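Local atomic coordinates of N-acetylmuramoyl-L-alanine amidase (Peptoclostridium difficile, PDB entry 4RN7), a protein that probably hydrolyses the amide bond joining N-acetylmuramic acid to L-alanine in cell-wall peptidoglycan, the chain here being its zinc-binding amidase domain. Residues W98-N101 with G106-E109; T19-S24 with S156-I161; A40-K45 with Q169-I174. One frame throughout, in Å; residues are numbered along the deposited sequence.

Interaction 1 (W98-N101 with G106-E109); sequences WYRN and GSKE
S107 OG is gripped from more than one direction: D105 OD1 and the backbone N of A144 both hydrogen-bond to it, and R100 NH2 lies 3.3 Å from this same S107 OG. The contact sits where a beta-alpha-beta unit passes from strand 95-99, through a short loop with G106 as N-cap, into the first turn of helix 107-122 on the way to strand 126-131. The R100 chain bends at chi3 (57°), which helps bring its guanidinium to S107. That guanidinium is tied down by the carbonyls of L137 and M142 and by a salt bridge to D105, with NH2 also pairing with the sulfonate of a buffer molecule. The D105 carboxylate thus serves R100 and S107 together.

Next to this, Y99 CB rests 4.0 Å from S107 CB. The Y99 ring lies flat against the start of the helix: K108 CA sits 4.0 Å from the ring centroid, 12° off its normal, a CH-pi contact over one face. The K108 side chain, extended beyond CG, then runs alongside the tyrosine in the same direction, with CB 3.7 Å from Y99 CE2 and CE 3.6 Å from Y99 OH. At the far end a water lies in the ring plane at the edge, 2.5 Å from Y99 OH, and accepts a weak bond from K108 NZ at 3.4 Å.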
loop_
_atom_site.group_PDB
_atom_site.type_symbol
_atom_site.label_atom_id
_atom_site.label_comp_id
_atom_site.label_asym_id
_atom_site.label_seq_id
_atom_site.Cartn_x
_atom_site.Cartn_y
_atom_site.Cartn_z
ATOM N N TRP A 98 -6.375 -2.214 4.755
ATOM C CA TRP A 98 -6.526 -3.460 5.496
ATOM C C TRP A 98 -5.465 -3.597 6.581
ATOM O O TRP A 98 -4.359 -3.067 6.446
ATOM C CB TRP A 98 -6.347 -4.656 4.564
ATOM C CG TRP A 98 -7.321 -4.760 3.429
ATOM C CD1 TRP A 98 -8.393 -3.953 3.172
ATOM C CD2 TRP A 98 -7.301 -5.752 2.394
ATOM N NE1 TRP A 98 -9.044 -4.389 2.032
ATOM C CE2 TRP A 98 -8.385 -5.487 1.536
ATOM C CE3 TRP A 98 -6.461 -6.838 2.108
ATOM C CZ2 TRP A 98 -8.657 -6.278 0.409
ATOM C CZ3 TRP A 98 -6.734 -7.618 0.988
ATOM C CH2 TRP A 98 -7.820 -7.336 0.159
ATOM N N TYR A 99 -5.811 -4.327 7.639
ATOM C CA TYR A 99 -4.855 -4.750 8.658
ATOM C C TYR A 99 -5.221 -6.170 9.097
ATOM O O TYR A 99 -6.351 -6.608 8.877
ATOM C CB TYR A 99 -4.856 -3.786 9.850
ATOM C CG TYR A 99 -6.185 -3.671 10.558
ATOM C CD1 TYR A 99 -7.179 -2.838 10.076
ATOM C CD2 TYR A 99 -6.435 -4.386 11.723
ATOM C CE1 TYR A 99 -8.399 -2.724 10.727
ATOM C CE2 TYR A 99 -7.649 -4.275 12.380
ATOM C CZ TYR A 99 -8.624 -3.447 11.875
ATOM O OH TYR A 99 -9.830 -3.339 12.533
ATOM N N ARG A 100 -4.278 -6.891 9.708
ATOM C CA ARG A 100 -4.505 -8.301 10.055
ATOM C C ARG A 100 -5.621 -8.477 11.075
ATOM O O ARG A 100 -5.852 -7.598 11.903
ATOM C CB ARG A 100 -3.217 -8.976 10.560
ATOM C CG ARG A 100 -2.931 -8.791 12.046
ATOM C CD ARG A 100 -1.684 -9.556 12.505
ATOM N NE ARG A 100 -0.511 -9.164 11.729
ATOM C CZ ARG A 100 0.286 -8.143 12.041
ATOM N NH1 ARG A 100 1.319 -7.838 11.266
ATOM N NH2 ARG A 100 0.046 -7.416 13.129
ATOM N N ASN A 101 -6.312 -9.616 11.001
ATOM C CA ASN A 101 -7.398 -9.928 11.923
ATOM C C ASN A 101 -7.043 -9.682 13.390
ATOM O O ASN A 101 -6.012 -10.159 13.867
ATOM C CB ASN A 101 -7.826 -11.391 11.765
ATOM C CG ASN A 101 -8.588 -11.653 10.478
ATOM O OD1 ASN A 101 -8.985 -10.727 9.768
ATOM N ND2 ASN A 101 -8.807 -12.928 10.178
ATOM N N GLY A 106 -0.929 -2.391 16.949
ATOM C CA GLY A 106 -0.894 -1.027 16.448
ATOM C C GLY A 106 -1.183 -0.930 14.961
ATOM O O GLY A 106 -1.265 0.171 14.411
ATOM N N SER A 107 -1.329 -2.085 14.312
ATOM C CA SER A 107 -1.708 -2.143 12.899
ATOM C C SER A 107 -3.029 -1.426 12.627
ATOM O O SER A 107 -3.184 -0.751 11.603
ATOM C CB SER A 107 -1.827 -3.598 12.436
ATOM O OG SER A 107 -0.575 -4.257 12.470
ATOM N N LYS A 108 -3.989 -1.598 13.530
ATOM C CA LYS A 108 -5.297 -0.979 13.359
ATOM C C LYS A 108 -5.155 0.540 13.421
ATOM O O LYS A 108 -5.753 1.271 12.621
ATOM C CB LYS A 108 -6.268 -1.475 14.433
ATOM C CG LYS A 108 -7.644 -0.812 14.388
ATOM C CD LYS A 108 -8.609 -1.469 15.368
ATOM C CE LYS A 108 -10.016 -0.920 15.198
ATOM N NZ LYS A 108 -11.026 -1.670 15.997
ATOM N N GLU A 109 -4.345 1.007 14.368
ATOM C CA GLU A 109 -4.080 2.433 14.520
ATOM C C GLU A 109 -3.341 3.000 13.292
ATOM O O GLU A 109 -3.670 4.084 12.797
ATOM C CB GLU A 109 -3.289 2.679 15.809
ATOM C CG GLU A 109 -4.088 2.465 17.110
ATOM C CD GLU A 109 -4.553 1.025 17.332
ATOM O OE1 GLU A 109 -3.836 0.079 16.941
ATOM O OE2 GLU A 109 -5.649 0.839 17.900
HETATM O O HOH W 1 -10.198 -4.658 14.674
#

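Interaction 2 (T19-S24 with S156-I161); sequences TESKTS and SEEQKI
Three hydroxyls, those of S21, T23 and S24, gather round one carboxylate, the end of E158. The clear bond among them runs from T23 OG1 to E158 OE1, 2.7 Å, meeting the oxygen on its syn side and 21° out of the carboxylate plane, although T23 is poorly ordered. S21 OG lies 2.9 Å from E158 OE2, and the modelled closeness of S24 OG to that same oxygen is doubtful. E158 has CG anti to the backbone N (chi1 170°) and is straight beyond it, an extended chain that carries the carboxylate from helix 155-161 to the loop.

S21 is deposited in two conformers. In the one described, S21 OG accepts from the backbone N of T23 at 3.0 Å, which makes an ST turn, and from the backbone N of S24, also at 3.0 Å, which completes an ST motif. The loop links strand 4-10 to helix 28-44 in the zinc amidase fold; E28, a zinc ligand beside H12 and H82, lies about 9 Å from S21 between side chains, and its OE1 takes a hydrogen bond from the backbone N of T19. A long, weak ion pair from R26 NH1 to E158 OE2 adds positive charge, which may favour the ionised carboxylate.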
loop_
_atom_site.group_PDB
_atom_site.type_symbol
_atom_site.label_atom_id
_atom_site.label_comp_id
_atom_site.label_asym_id
_atom_site.label_seq_id
_atom_site.Cartn_x
_atom_site.Cartn_y
_atom_site.Cartn_z
ATOM N N THR A 19 -4.990 -7.534 -10.926
ATOM C CA THR A 19 -6.143 -7.199 -11.747
ATOM C C THR A 19 -5.709 -6.592 -13.081
ATOM O O THR A 19 -4.691 -5.900 -13.152
ATOM C CB THR A 19 -7.075 -6.231 -11.006
ATOM O OG1 THR A 19 -7.371 -6.765 -9.710
ATOM C CG2 THR A 19 -8.359 -6.033 -11.775
ATOM N N GLU A 20 -6.477 -6.861 -14.134
ATOM C CA GLU A 20 -6.195 -6.337 -15.466
ATOM C C GLU A 20 -7.369 -5.494 -15.955
ATOM O O GLU A 20 -8.507 -5.968 -15.977
ATOM C CB GLU A 20 -5.935 -7.492 -16.442
ATOM C CG GLU A 20 -5.948 -7.100 -17.914
ATOM N N SER A 21 -7.102 -4.245 -16.332
ATOM C CA SER A 21 -8.132 -3.362 -16.886
ATOM C C SER A 21 -8.833 -3.997 -18.079
ATOM O O SER A 21 -8.172 -4.536 -18.969
ATOM C CB SER A 21 -7.519 -2.030 -17.323
ATOM O OG SER A 21 -8.380 -1.355 -18.225
ATOM N N LYS A 22 -10.160 -3.924 -18.104
ATOM C CA LYS A 22 -10.955 -4.460 -19.205
ATOM C C LYS A 22 -11.018 -3.458 -20.349
ATOM O O LYS A 22 -11.433 -3.786 -21.460
ATOM C CB LYS A 22 -12.373 -4.775 -18.722
ATOM C CG LYS A 22 -12.653 -6.257 -18.482
ATOM C CD LYS A 22 -14.029 -6.461 -17.847
ATOM C CE LYS A 22 -14.404 -7.934 -17.762
ATOM N N THR A 23 -10.592 -2.235 -20.062
ATOM C CA THR A 23 -10.640 -1.138 -21.016
ATOM C C THR A 23 -9.366 -1.072 -21.853
ATOM O O THR A 23 -9.414 -0.872 -23.068
ATOM C CB THR A 23 -10.782 0.219 -20.280
ATOM O OG1 THR A 23 -9.537 0.568 -19.659
ATOM C CG2 THR A 23 -11.867 0.149 -19.215
ATOM N N SER A 24 -8.231 -1.268 -21.190
ATOM C CA SER A 24 -6.948 -0.826 -21.714
ATOM C C SER A 24 -5.827 -1.845 -21.525
ATOM O O SER A 24 -4.690 -1.598 -21.930
ATOM C CB SER A 24 -6.559 0.468 -21.003
ATOM O OG SER A 24 -6.729 0.327 -19.602
ATOM N N SER A 156 -13.557 5.144 -14.352
ATOM C CA SER A 156 -13.179 6.415 -13.721
ATOM C C SER A 156 -11.964 6.303 -12.780
ATOM O O SER A 156 -11.082 7.176 -12.786
ATOM C CB SER A 156 -14.374 7.045 -12.988
ATOM O OG SER A 156 -14.689 6.317 -11.808
ATOM N N GLU A 157 -11.896 5.231 -11.985
ATOM C CA GLU A 157 -10.831 5.078 -11.004
ATOM C C GLU A 157 -9.519 4.828 -11.734
ATOM O O GLU A 157 -8.464 5.327 -11.339
ATOM C CB GLU A 157 -11.098 3.868 -10.112
ATOM C CG GLU A 157 -12.294 3.974 -9.212
ATOM C CD GLU A 157 -11.972 4.729 -7.956
ATOM O OE1 GLU A 157 -11.447 4.105 -7.005
ATOM O OE2 GLU A 157 -12.241 5.947 -7.932
ATOM N N GLU A 158 -9.593 4.028 -12.791
ATOM C CA GLU A 158 -8.415 3.738 -13.597
ATOM C C GLU A 158 -7.804 5.035 -14.154
ATOM O O GLU A 158 -6.585 5.192 -14.151
ATOM C CB GLU A 158 -8.772 2.772 -14.724
ATOM C CG GLU A 158 -7.658 2.591 -15.751
ATOM C CD GLU A 158 -8.037 1.648 -16.869
ATOM O OE1 GLU A 158 -9.250 1.445 -17.093
ATOM O OE2 GLU A 158 -7.118 1.118 -17.526
ATOM N N GLN A 159 -8.639 5.980 -14.582
ATOM C CA GLN A 159 -8.118 7.240 -15.122
ATOM C C GLN A 159 -7.365 8.055 -14.073
ATOM O O GLN A 159 -6.460 8.823 -14.410
ATOM C CB GLN A 159 -9.229 8.088 -15.742
ATOM C CG GLN A 159 -9.766 7.528 -17.054
ATOM C CD GLN A 159 -8.679 7.330 -18.102
ATOM O OE1 GLN A 159 -7.898 8.239 -18.390
ATOM N NE2 GLN A 159 -8.638 6.146 -18.689
ATOM N N LYS A 160 -7.751 7.896 -12.808
ATOM C CA LYS A 160 -6.996 8.499 -11.705
ATOM C C LYS A 160 -5.732 7.719 -11.395
ATOM O O LYS A 160 -4.662 8.302 -11.283
ATOM C CB LYS A 160 -7.860 8.574 -10.442
ATOM C CG LYS A 160 -9.045 9.530 -10.573
ATOM C CD LYS A 160 -9.892 9.494 -9.317
ATOM C CE LYS A 160 -11.034 10.497 -9.390
ATOM N NZ LYS A 160 -12.017 10.237 -10.495
ATOM N N ILE A 161 -5.871 6.408 -11.222
ATOM C CA ILE A 161 -4.751 5.541 -10.844
ATOM C C ILE A 161 -3.564 5.673 -11.798
ATOM O O ILE A 161 -2.404 5.617 -11.367
ATOM C CB ILE A 161 -5.207 4.070 -10.762
ATOM C CG1 ILE A 161 -6.214 3.895 -9.619
ATOM C CG2 ILE A 161 -4.018 3.137 -10.500
ATOM C CD1 ILE A 161 -7.041 2.604 -9.703
#

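Interaction 3 (A40-K45 with Q169-I174); sequences ANKLSK and QLAEGI
K42 meets A171 and E172 from within 40-45, at the C-terminal part of helix 28-44. Starting at the front of that segment, A40 packs on V51 and V53 of strand 49-53, while K42, two residues on, faces helix 164-185. The K42 aliphatic chain does the touching. Its CE lies 3.9 Å from A171 CB, and its CD 3.3 Å from E172 OE1, the K42 and E172 side chains crossing at about a right angle. E172 bends at chi2 (62°), which swings its carboxylate to the lysine's side. L43 follows and packs on I49 and V51 of the strand and on V175 of helix 164-185.

Helix 164-185 also packs on helix 107-122, with I118 against L170 and I174. The lysine ammonium goes to D168 in a salt bridge, while E172 OE2 takes a bond from Q176. K42 NZ stays 4.1 Å from E172 OE1, so the opposite charges probably attract across the helix pair without pairing directly, and the contact itself is made by lysine methylenes.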
loop_
_atom_site.group_PDB
_atom_site.type_symbol
_atom_site.label_atom_id
_atom_site.label_comp_id
_atom_site.label_asym_id
_atom_site.label_seq_id
_atom_site.Cartn_x
_atom_site.Cartn_y
_atom_site.Cartn_z
ATOM N N ALA A 40 8.256 5.229 -1.891
ATOM C CA ALA A 40 9.622 4.955 -1.438
ATOM C C ALA A 40 10.537 6.174 -1.558
ATOM O O ALA A 40 11.302 6.483 -0.642
ATOM C CB ALA A 40 10.226 3.760 -2.194
ATOM N N ASN A 41 10.468 6.858 -2.693
ATOM C CA ASN A 41 11.294 8.037 -2.910
ATOM C C ASN A 41 10.996 9.141 -1.905
ATOM O O ASN A 41 11.912 9.792 -1.404
ATOM C CB ASN A 41 11.139 8.565 -4.338
ATOM C CG ASN A 41 12.066 9.733 -4.630
ATOM O OD1 ASN A 41 11.620 10.819 -5.000
ATOM N ND2 ASN A 41 13.359 9.518 -4.445
ATOM N N LYS A 42 9.715 9.343 -1.602
ATOM C CA LYS A 42 9.326 10.374 -0.643
ATOM C C LYS A 42 9.767 10.039 0.779
ATOM O O LYS A 42 10.267 10.905 1.495
ATOM C CB LYS A 42 7.815 10.628 -0.683
ATOM C CG LYS A 42 7.322 11.322 -1.943
ATOM C CD LYS A 42 5.836 11.674 -1.808
ATOM C CE LYS A 42 5.236 12.108 -3.145
ATOM N NZ LYS A 42 6.003 13.195 -3.815
ATOM N N LEU A 43 9.584 8.786 1.192
ATOM C CA LEU A 43 9.993 8.371 2.532
ATOM C C LEU A 43 11.499 8.474 2.724
ATOM O O LEU A 43 11.971 8.882 3.787
ATOM C CB LEU A 43 9.526 6.943 2.818
ATOM C CG LEU A 43 8.037 6.796 3.106
ATOM C CD1 LEU A 43 7.636 5.330 3.059
ATOM C CD2 LEU A 43 7.700 7.397 4.469
ATOM N N SER A 44 12.252 8.123 1.685
ATOM C CA SER A 44 13.706 8.107 1.792
ATOM C C SER A 44 14.284 9.503 2.018
ATOM O O SER A 44 15.416 9.636 2.482
ATOM C CB SER A 44 14.334 7.463 0.557
ATOM O OG SER A 44 14.362 8.376 -0.521
ATOM N N LYS A 45 13.501 10.537 1.718
ATOM C CA LYS A 45 13.945 11.922 1.903
ATOM C C LYS A 45 13.797 12.381 3.351
ATOM O O LYS A 45 14.413 13.370 3.766
ATOM C CB LYS A 45 13.173 12.872 0.977
ATOM C CG LYS A 45 13.398 12.622 -0.514
ATOM C CD LYS A 45 12.749 13.705 -1.370
ATOM N N GLN A 169 -0.004 12.700 -5.243
ATOM C CA GLN A 169 -0.845 13.114 -4.125
ATOM C C GLN A 169 -1.097 11.951 -3.190
ATOM O O GLN A 169 -1.017 12.102 -1.977
ATOM C CB GLN A 169 -2.188 13.610 -4.627
ATOM C CG GLN A 169 -2.144 14.887 -5.410
ATOM C CD GLN A 169 -3.537 15.347 -5.762
ATOM O OE1 GLN A 169 -4.132 16.166 -5.056
ATOM N NE2 GLN A 169 -4.077 14.808 -6.850
ATOM N N LEU A 170 -1.411 10.795 -3.769
ATOM C CA LEU A 170 -1.698 9.592 -2.999
ATOM C C LEU A 170 -0.466 9.200 -2.194
ATOM O O LEU A 170 -0.553 8.933 -0.995
ATOM C CB LEU A 170 -2.124 8.464 -3.945
ATOM C CG LEU A 170 -2.201 7.054 -3.367
ATOM C CD1 LEU A 170 -3.183 7.010 -2.205
ATOM C CD2 LEU A 170 -2.604 6.075 -4.462
ATOM N N ALA A 171 0.691 9.201 -2.851
ATOM C CA ALA A 171 1.941 8.869 -2.178
ATOM C C ALA A 171 2.232 9.860 -1.056
ATOM O O ALA A 171 2.661 9.460 0.024
ATOM C CB ALA A 171 3.108 8.801 -3.163
ATOM N N GLU A 172 1.977 11.144 -1.298
ATOM C CA GLU A 172 2.222 12.150 -0.266
ATOM C C GLU A 172 1.309 11.904 0.937
ATOM O O GLU A 172 1.751 11.972 2.090
ATOM C CB GLU A 172 2.027 13.564 -0.820
ATOM C CG GLU A 172 2.347 14.685 0.172
ATOM C CD GLU A 172 3.798 14.705 0.639
ATOM O OE1 GLU A 172 4.685 14.174 -0.066
ATOM O OE2 GLU A 172 4.053 15.259 1.727
ATOM N N GLY A 173 0.047 11.588 0.660
ATOM C CA GLY A 173 -0.903 11.276 1.713
ATOM C C GLY A 173 -0.452 10.086 2.540
ATOM O O GLY A 173 -0.526 10.105 3.771
ATOM N N ILE A 174 0.025 9.045 1.865
ATOM C CA ILE A 174 0.531 7.867 2.558
ATOM C C ILE A 174 1.748 8.205 3.421
ATOM O O ILE A 174 1.827 7.796 4.583
ATOM C CB ILE A 174 0.886 6.743 1.571
ATOM C CG1 ILE A 174 -0.370 6.290 0.810
ATOM C CG2 ILE A 174 1.503 5.562 2.308
ATOM C CD1 ILE A 174 -0.059 5.391 -0.378
#

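How the interactions relate
From the N terminus the chain passes first through 19-24, after strand 4-10, and then 40-45 near the end of helix 28-44. Interaction 1 closes a short loop between strand 95-99 and helix 107-122. Only then does 156-161 return to close interaction 2, followed by 169-174 closing interaction 3. Interaction 1 is therefore nested inside both long loops, while interactions 2 and 3 cross, their second segments lying on the successive helices 155-161 and 164-185. Interactions 2 and 3 tie these C-terminal helices to the N-terminal part; interaction 1 joins a strand and the helix that follows it. Interactions 1 and 2 lie on opposite sides of the chain's centre, their own centres about 28 Å apart.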